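Local coordinates for L-arabinose ABC transporter, periplasmic L-arabinose-binding protein (Burkholderia thailandensis, PDB 4KZK) that binds beta-D-galactose in its cleft and, as the periplasmic component of an ABC transporter, probably delivers L-arabinose and related sugars for uptake, at residues Val300-Tyr303 against Asp304-Thr307; Trp55-Ala58 against Glu59-Ala62. All blocks are in the same frame, centred on the assembly; numbering follows the deposited sequence.

In the fold
Both contacts are single-helix, i to i+3 and i+4 arrangements in the same lobe of a periplasmic binding protein of the LacI-like sugar-binding family. Contact 2 comes first along the chain, on helix 49-65, which follows strand 38-43 and leads into strand 68-73; contact 1 comes much later, on the last two turns of helix 291-308. The two helices pack together: Ala58 and Ala61 meet Ser299, and Val300 and Tyr303 reach Lys65. The contact centres lie 14 Å apart, with nearest atoms about 4 Å from each other. Contact 2 sits nearer the sugar, while contact 1 occupies the outer end of the lobe. Helix 291-308, late in the chain, thus packs against helix 49-65 from its start within one lobe.

Contact 1. Residues Val300-Tyr303 against Asp304-Thr307; sequences VNMY and DWIT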
ATOM      1  N   VAL A 300     -13.446 -13.889  -5.697  1.00 19.37           N
ATOM      2  CA  VAL A 300     -13.751 -15.169  -6.360  1.00 20.69           C
ATOM      3  C   VAL A 300     -13.189 -16.359  -5.578  1.00 21.20           C
ATOM      4  O   VAL A 300     -13.882 -17.384  -5.421  1.00 22.32           O
ATOM      5  CB  VAL A 300     -13.273 -15.175  -7.830  1.00 21.04           C
ATOM      6  CG1 VAL A 300     -13.346 -16.575  -8.434  1.00 22.32           C
ATOM      7  CG2 VAL A 300     -14.118 -14.200  -8.637  1.00 20.96           C
ATOM      8  N   ASN A 301     -11.959 -16.236  -5.089  1.00 20.82           N
ATOM      9  CA  ASN A 301     -11.364 -17.272  -4.263  1.00 21.01           C
ATOM     10  C   ASN A 301     -12.240 -17.542  -3.044  1.00 20.88           C
ATOM     11  O   ASN A 301     -12.522 -18.704  -2.736  1.00 21.39           O
ATOM     12  CB  ASN A 301      -9.937 -16.899  -3.839  1.00 20.64           C
ATOM     13  CG  ASN A 301      -8.940 -16.982  -4.985  1.00 20.95           C
ATOM     14  OD1 ASN A 301      -9.165 -17.662  -5.993  1.00 22.33           O
ATOM     15  ND2 ASN A 301      -7.813 -16.310  -4.821  1.00 20.22           N
ATOM     16  N   MET A 302     -12.705 -16.481  -2.387  1.00 19.81           N
ATOM     17  CA  MET A 302     -13.651 -16.615  -1.272  1.00 19.81           C
ATOM     18  C   MET A 302     -14.975 -17.269  -1.703  1.00 21.46           C
ATOM     19  O   MET A 302     -15.448 -18.191  -1.053  1.00 21.56           O
ATOM     20  CB  MET A 302     -13.922 -15.248  -0.612  1.00 18.39           C
ATOM     21  CG  MET A 302     -14.949 -15.300   0.516  1.00 18.33           C
ATOM     22  SD  MET A 302     -14.453 -16.401   1.854  1.00 17.83           S
ATOM     23  CE  MET A 302     -13.140 -15.477   2.639  1.00 17.05           C
ATOM     24  N   TYR A 303     -15.581 -16.774  -2.775  1.00 22.59           N
ATOM     25  CA  TYR A 303     -16.823 -17.340  -3.307  1.00 24.50           C
ATOM     26  C   TYR A 303     -16.708 -18.851  -3.524  1.00 25.70           C
ATOM     27  O   TYR A 303     -17.551 -19.637  -3.065  1.00 26.81           O
ATOM     28  CB  TYR A 303     -17.198 -16.649  -4.617  1.00 24.90           C
ATOM     29  CG  TYR A 303     -18.488 -17.188  -5.199  1.00 26.48           C
ATOM     30  CD1 TYR A 303     -19.722 -16.739  -4.742  1.00 26.83           C
ATOM     31  CD2 TYR A 303     -18.467 -18.150  -6.186  1.00 27.84           C
ATOM     32  CE1 TYR A 303     -20.907 -17.242  -5.265  1.00 28.45           C
ATOM     33  CE2 TYR A 303     -19.645 -18.665  -6.710  1.00 29.45           C
ATOM     34  CZ  TYR A 303     -20.860 -18.194  -6.250  1.00 29.71           C
ATOM     35  OH  TYR A 303     -22.032 -18.706  -6.770  1.00 31.78           O
ATOM     36  N   ASP A 304     -15.656 -19.258  -4.220  1.00 26.08           N
ATOM     37  CA  ASP A 304     -15.438 -20.671  -4.535  1.00 27.30           C
ATOM     38  C   ASP A 304     -15.145 -21.485  -3.269  1.00 27.02           C
ATOM     39  O   ASP A 304     -15.489 -22.662  -3.191  1.00 28.02           O
ATOM     40  CB  ASP A 304     -14.283 -20.827  -5.520  1.00 27.94           C
ATOM     41  CG  ASP A 304     -14.644 -20.387  -6.934  1.00 29.02           C
ATOM     42  OD1 ASP A 304     -15.843 -20.166  -7.229  1.00 30.19           O
ATOM     43  OD2 ASP A 304     -13.718 -20.272  -7.759  1.00 29.77           O
ATOM     44  N   TRP A 305     -14.503 -20.862  -2.286  1.00 25.12           N
ATOM     45  CA  TRP A 305     -14.239 -21.509  -0.995  1.00 24.82           C
ATOM     46  C   TRP A 305     -15.556 -21.800  -0.264  1.00 25.41           C
ATOM     47  O   TRP A 305     -15.766 -22.908   0.265  1.00 26.25           O
ATOM     48  CB  TRP A 305     -13.340 -20.610  -0.145  1.00 23.24           C
ATOM     49  CG  TRP A 305     -12.738 -21.208   1.088  1.00 22.95           C
ATOM     50  CD1 TRP A 305     -12.720 -22.524   1.467  1.00 24.08           C
ATOM     51  CD2 TRP A 305     -12.021 -20.496   2.099  1.00 21.76           C
ATOM     52  NE1 TRP A 305     -12.051 -22.658   2.664  1.00 23.75           N
ATOM     53  CE2 TRP A 305     -11.614 -21.424   3.071  1.00 22.28           C
ATOM     54  CE3 TRP A 305     -11.705 -19.149   2.288  1.00 20.45           C
ATOM     55  CZ2 TRP A 305     -10.895 -21.046   4.210  1.00 21.61           C
ATOM     56  CZ3 TRP A 305     -11.001 -18.777   3.416  1.00 19.88           C
ATOM     57  CH2 TRP A 305     -10.598 -19.720   4.361  1.00 20.48           C
ATOM     58  N   ILE A 306     -16.446 -20.809  -0.255  1.00 24.98           N
ATOM     59  CA  ILE A 306     -17.771 -20.949   0.358  1.00 25.59           C
ATOM     60  C   ILE A 306     -18.631 -21.984  -0.356  1.00 27.35           C
ATOM     61  O   ILE A 306     -19.223 -22.866   0.288  1.00 28.36           O
ATOM     62  CB  ILE A 306     -18.534 -19.603   0.366  1.00 24.82           C
ATOM     63  CG1 ILE A 306     -17.844 -18.623   1.331  1.00 23.48           C
ATOM     64  CG2 ILE A 306     -19.983 -19.788   0.791  1.00 25.61           C
ATOM     65  CD1 ILE A 306     -18.193 -17.168   1.101  1.00 22.78           C
ATOM     66  N   THR A 307     -18.726 -21.864  -1.680  1.00 28.18           N
ATOM     67  CA  THR A 307     -19.730 -22.619  -2.449  1.00 30.26           C
ATOM     68  C   THR A 307     -19.288 -24.011  -2.910  1.00 32.12           C
ATOM     69  O   THR A 307     -20.132 -24.890  -3.095  1.00 34.03           O
ATOM     70  CB  THR A 307     -20.198 -21.815  -3.678  1.00 30.25           C
ATOM     71  OG1 THR A 307     -19.077 -21.525  -4.523  1.00 29.62           O
ATOM     72  CG2 THR A 307     -20.870 -20.518  -3.245  1.00 29.09           C
TER
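Met302 bends its thioether towards the next helical turn, where it meets Trp305 and Ile306. With CG anti to the backbone N (chi1 177°) and the chain folded at both later torsions, SD comes 3.9 Å from Trp305 CE3 in an oblique Met-aromatic contact, and CE lies against the same benzo rim. Met302 CG meets Ile306 CD1 at 3.8 Å. This is the close-packed side of the helix: Met302 and Ile306 both press on Ile39 of strand 38-43 and on Lys118, which also makes a cation-pi contact with the Trp305 ring.

Towards solvent the packing is looser and more polar. The Tyr303 ring receives Thr307 CG2 over one face, a CH-pi contact 3.9 Å from the ring centroid, while Asp304 OD1 stands at the ring edge, 3.5 Å from CD2. Thr307 is turned with OG1 between its own N and carbonyl carbon (chi1 59°), which brings the hydroxyl back to donate to Tyr303 O at 2.8 Å, from above the carbonyl plane. Thr307 N donates to the same oxygen at 2.9 Å. Asp304 makes long, weak ion pairs with Lys65 and Arg310.

Two donors from one residue thus grip Tyr303 O near the end of helix 291-308, giving the exposed threonine hydroxyl an acceptor within the helix and fixing its methyl over the tyrosine ring.

Contact 2. Residues Trp55-Ala58 against Glu59-Ala62; sequences WRFA and EQAA
Gln60 runs alongside Phe57, one helical turn back, and its amide nitrogen ends beside the ring. Starting at the backbone, Gln60 CB rests 3.4 Å from Phe57 O and a little farther from Arg56 O. CG leaves anti to the backbone N (chi1 -167°), and the extended chain beyond it carries the amide alongside the ring. At the tip NE2 is 3.7 Å from both Phe57 CD1 and Phe57 CE1, approaching obliquely with the amide plane turned 60° from the ring plane; OE1 makes a weak hydrogen bond to Arg292.

Helix 49-65 is the crossover of a right-handed beta-alpha-beta unit between parallel strands 38-43 and 68-73, the repeating element of this lobe's Rossmann-like sheet. The small residues face its packed side: Ala58 lies against Phe41 and Leu69, and Ala61 against Ser299 of helix 291-308. Earlier on the helix, Trp55 NE1 hydrogen-bonds to Phe41 O.

Glu59 keeps its CG 3.3 Å from Trp55 O, the oxygen that accepts Glu59 N at 2.9 Å, then bends at chi2 so that its carboxylate leads away, where OE2 forms a long, weak ion pair with Lys71 of strand 68-73.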
ATOM      1  N   TRP A  55     -12.643  -2.344  -3.653  1.00 12.41           N
ATOM      2  CA  TRP A  55     -14.115  -2.425  -3.548  1.00 13.43           C
ATOM      3  C   TRP A  55     -14.819  -2.431  -4.897  1.00 15.33           C
ATOM      4  O   TRP A  55     -15.789  -3.175  -5.077  1.00 16.49           O
ATOM      5  CB  TRP A  55     -14.675  -1.296  -2.689  1.00 13.10           C
ATOM      6  CG  TRP A  55     -14.660  -1.561  -1.187  1.00 12.44           C
ATOM      7  CD1 TRP A  55     -14.549  -2.778  -0.565  1.00 12.42           C
ATOM      8  CD2 TRP A  55     -14.864  -0.600  -0.151  1.00 12.49           C
ATOM      9  NE1 TRP A  55     -14.642  -2.621   0.795  1.00 12.00           N
ATOM     10  CE2 TRP A  55     -14.831  -1.293   1.078  1.00 11.97           C
ATOM     11  CE3 TRP A  55     -15.072   0.779  -0.140  1.00 12.90           C
ATOM     12  CZ2 TRP A  55     -15.006  -0.656   2.290  1.00 12.04           C
ATOM     13  CZ3 TRP A  55     -15.231   1.414   1.073  1.00 13.02           C
ATOM     14  CH2 TRP A  55     -15.207   0.704   2.271  1.00 12.36           C
ATOM     15  N   ARG A  56     -14.357  -1.605  -5.826  1.00 15.92           N
ATOM     16  CA  ARG A  56     -14.997  -1.506  -7.134  1.00 18.29           C
ATOM     17  C   ARG A  56     -14.858  -2.845  -7.860  1.00 18.69           C
ATOM     18  O   ARG A  56     -15.810  -3.320  -8.504  1.00 19.69           O
ATOM     19  CB  ARG A  56     -14.378  -0.360  -7.954  1.00 19.75           C
ATOM     20  CG  ARG A  56     -14.803  -0.326  -9.411  1.00 22.98           C
ATOM     21  CD  ARG A  56     -14.372   0.967 -10.080  1.00 24.63           C
ATOM     22  NE  ARG A  56     -12.917   1.146 -10.173  1.00 25.89           N
ATOM     23  CZ  ARG A  56     -12.171   0.911 -11.268  1.00 27.31           C
ATOM     24  NH1 ARG A  56     -12.703   0.437 -12.392  1.00 29.04           N
ATOM     25  NH2 ARG A  56     -10.857   1.141 -11.228  1.00 27.77           N
ATOM     26  N   PHE A  57     -13.691  -3.468  -7.763  1.00 17.68           N
ATOM     27  CA  PHE A  57     -13.472  -4.767  -8.412  1.00 18.32           C
ATOM     28  C   PHE A  57     -14.141  -5.926  -7.680  1.00 18.87           C
ATOM     29  O   PHE A  57     -14.620  -6.884  -8.323  1.00 19.89           O
ATOM     30  CB  PHE A  57     -11.984  -5.000  -8.661  1.00 17.46           C
ATOM     31  CG  PHE A  57     -11.470  -4.181  -9.789  1.00 17.60           C
ATOM     32  CD1 PHE A  57     -11.884  -4.472 -11.079  1.00 18.86           C
ATOM     33  CD2 PHE A  57     -10.644  -3.092  -9.590  1.00 16.48           C
ATOM     34  CE1 PHE A  57     -11.454  -3.718 -12.145  1.00 19.35           C
ATOM     35  CE2 PHE A  57     -10.211  -2.323 -10.672  1.00 16.89           C
ATOM     36  CZ  PHE A  57     -10.621  -2.647 -11.952  1.00 18.31           C
ATOM     37  N   ALA A  58     -14.232  -5.829  -6.356  1.00 18.11           N
ATOM     38  CA  ALA A  58     -15.016  -6.784  -5.574  1.00 18.79           C
ATOM     39  C   ALA A  58     -16.492  -6.708  -5.969  1.00 20.54           C
ATOM     40  O   ALA A  58     -17.151  -7.738  -6.024  1.00 21.66           O
ATOM     41  CB  ALA A  58     -14.853  -6.556  -4.081  1.00 17.54           C
ATOM     42  N   GLU A  59     -17.001  -5.508  -6.253  1.00 21.29           N
ATOM     43  CA  GLU A  59     -18.370  -5.340  -6.769  1.00 24.15           C
ATOM     44  C   GLU A  59     -18.564  -6.005  -8.116  1.00 25.86           C
ATOM     45  O   GLU A  59     -19.652  -6.552  -8.413  1.00 27.16           O
ATOM     46  CB  GLU A  59     -18.742  -3.864  -6.914  1.00 24.89           C
ATOM     47  CG  GLU A  59     -19.053  -3.155  -5.615  1.00 24.98           C
ATOM     48  CD  GLU A  59     -20.350  -3.614  -4.967  1.00 26.84           C
ATOM     49  OE1 GLU A  59     -21.133  -4.403  -5.575  1.00 29.93           O
ATOM     50  OE2 GLU A  59     -20.600  -3.145  -3.843  1.00 27.60           O
ATOM     51  N   GLN A  60     -17.547  -5.932  -8.970  1.00 26.07           N
ATOM     52  CA  GLN A  60     -17.608  -6.610 -10.275  1.00 28.40           C
ATOM     53  C   GLN A  60     -17.697  -8.128 -10.073  1.00 28.60           C
ATOM     54  O   GLN A  60     -18.475  -8.818 -10.759  1.00 29.47           O
ATOM     55  CB  GLN A  60     -16.383  -6.224 -11.117  1.00 29.57           C
ATOM     56  CG  GLN A  60     -16.404  -6.583 -12.596  1.00 33.33           C
ATOM     57  CD  GLN A  60     -15.172  -6.043 -13.332  1.00 34.74           C
ATOM     58  OE1 GLN A  60     -14.474  -6.785 -14.038  1.00 37.43           O
ATOM     59  NE2 GLN A  60     -14.902  -4.747 -13.172  1.00 34.66           N
ATOM     60  N   ALA A  61     -16.935  -8.643  -9.107  1.00 26.71           N
ATOM     61  CA  ALA A  61     -16.989 -10.066  -8.746  1.00 27.04           C
ATOM     62  C   ALA A  61     -18.378 -10.460  -8.239  1.00 27.93           C
ATOM     63  O   ALA A  61     -18.888 -11.527  -8.595  1.00 29.05           O
ATOM     64  CB  ALA A  61     -15.918 -10.388  -7.708  1.00 25.27           C
ATOM     65  N   ALA A  62     -18.998  -9.576  -7.457  1.00 27.31           N
ATOM     66  CA  ALA A  62     -20.333  -9.807  -6.898  1.00 28.77           C
ATOM     67  C   ALA A  62     -21.368  -9.945  -8.009  1.00 31.23           C
ATOM     68  O   ALA A  62     -22.166 -10.901  -8.028  1.00 32.94           O
ATOM     69  CB  ALA A  62     -20.727  -8.674  -5.975  1.00 27.91           C
TER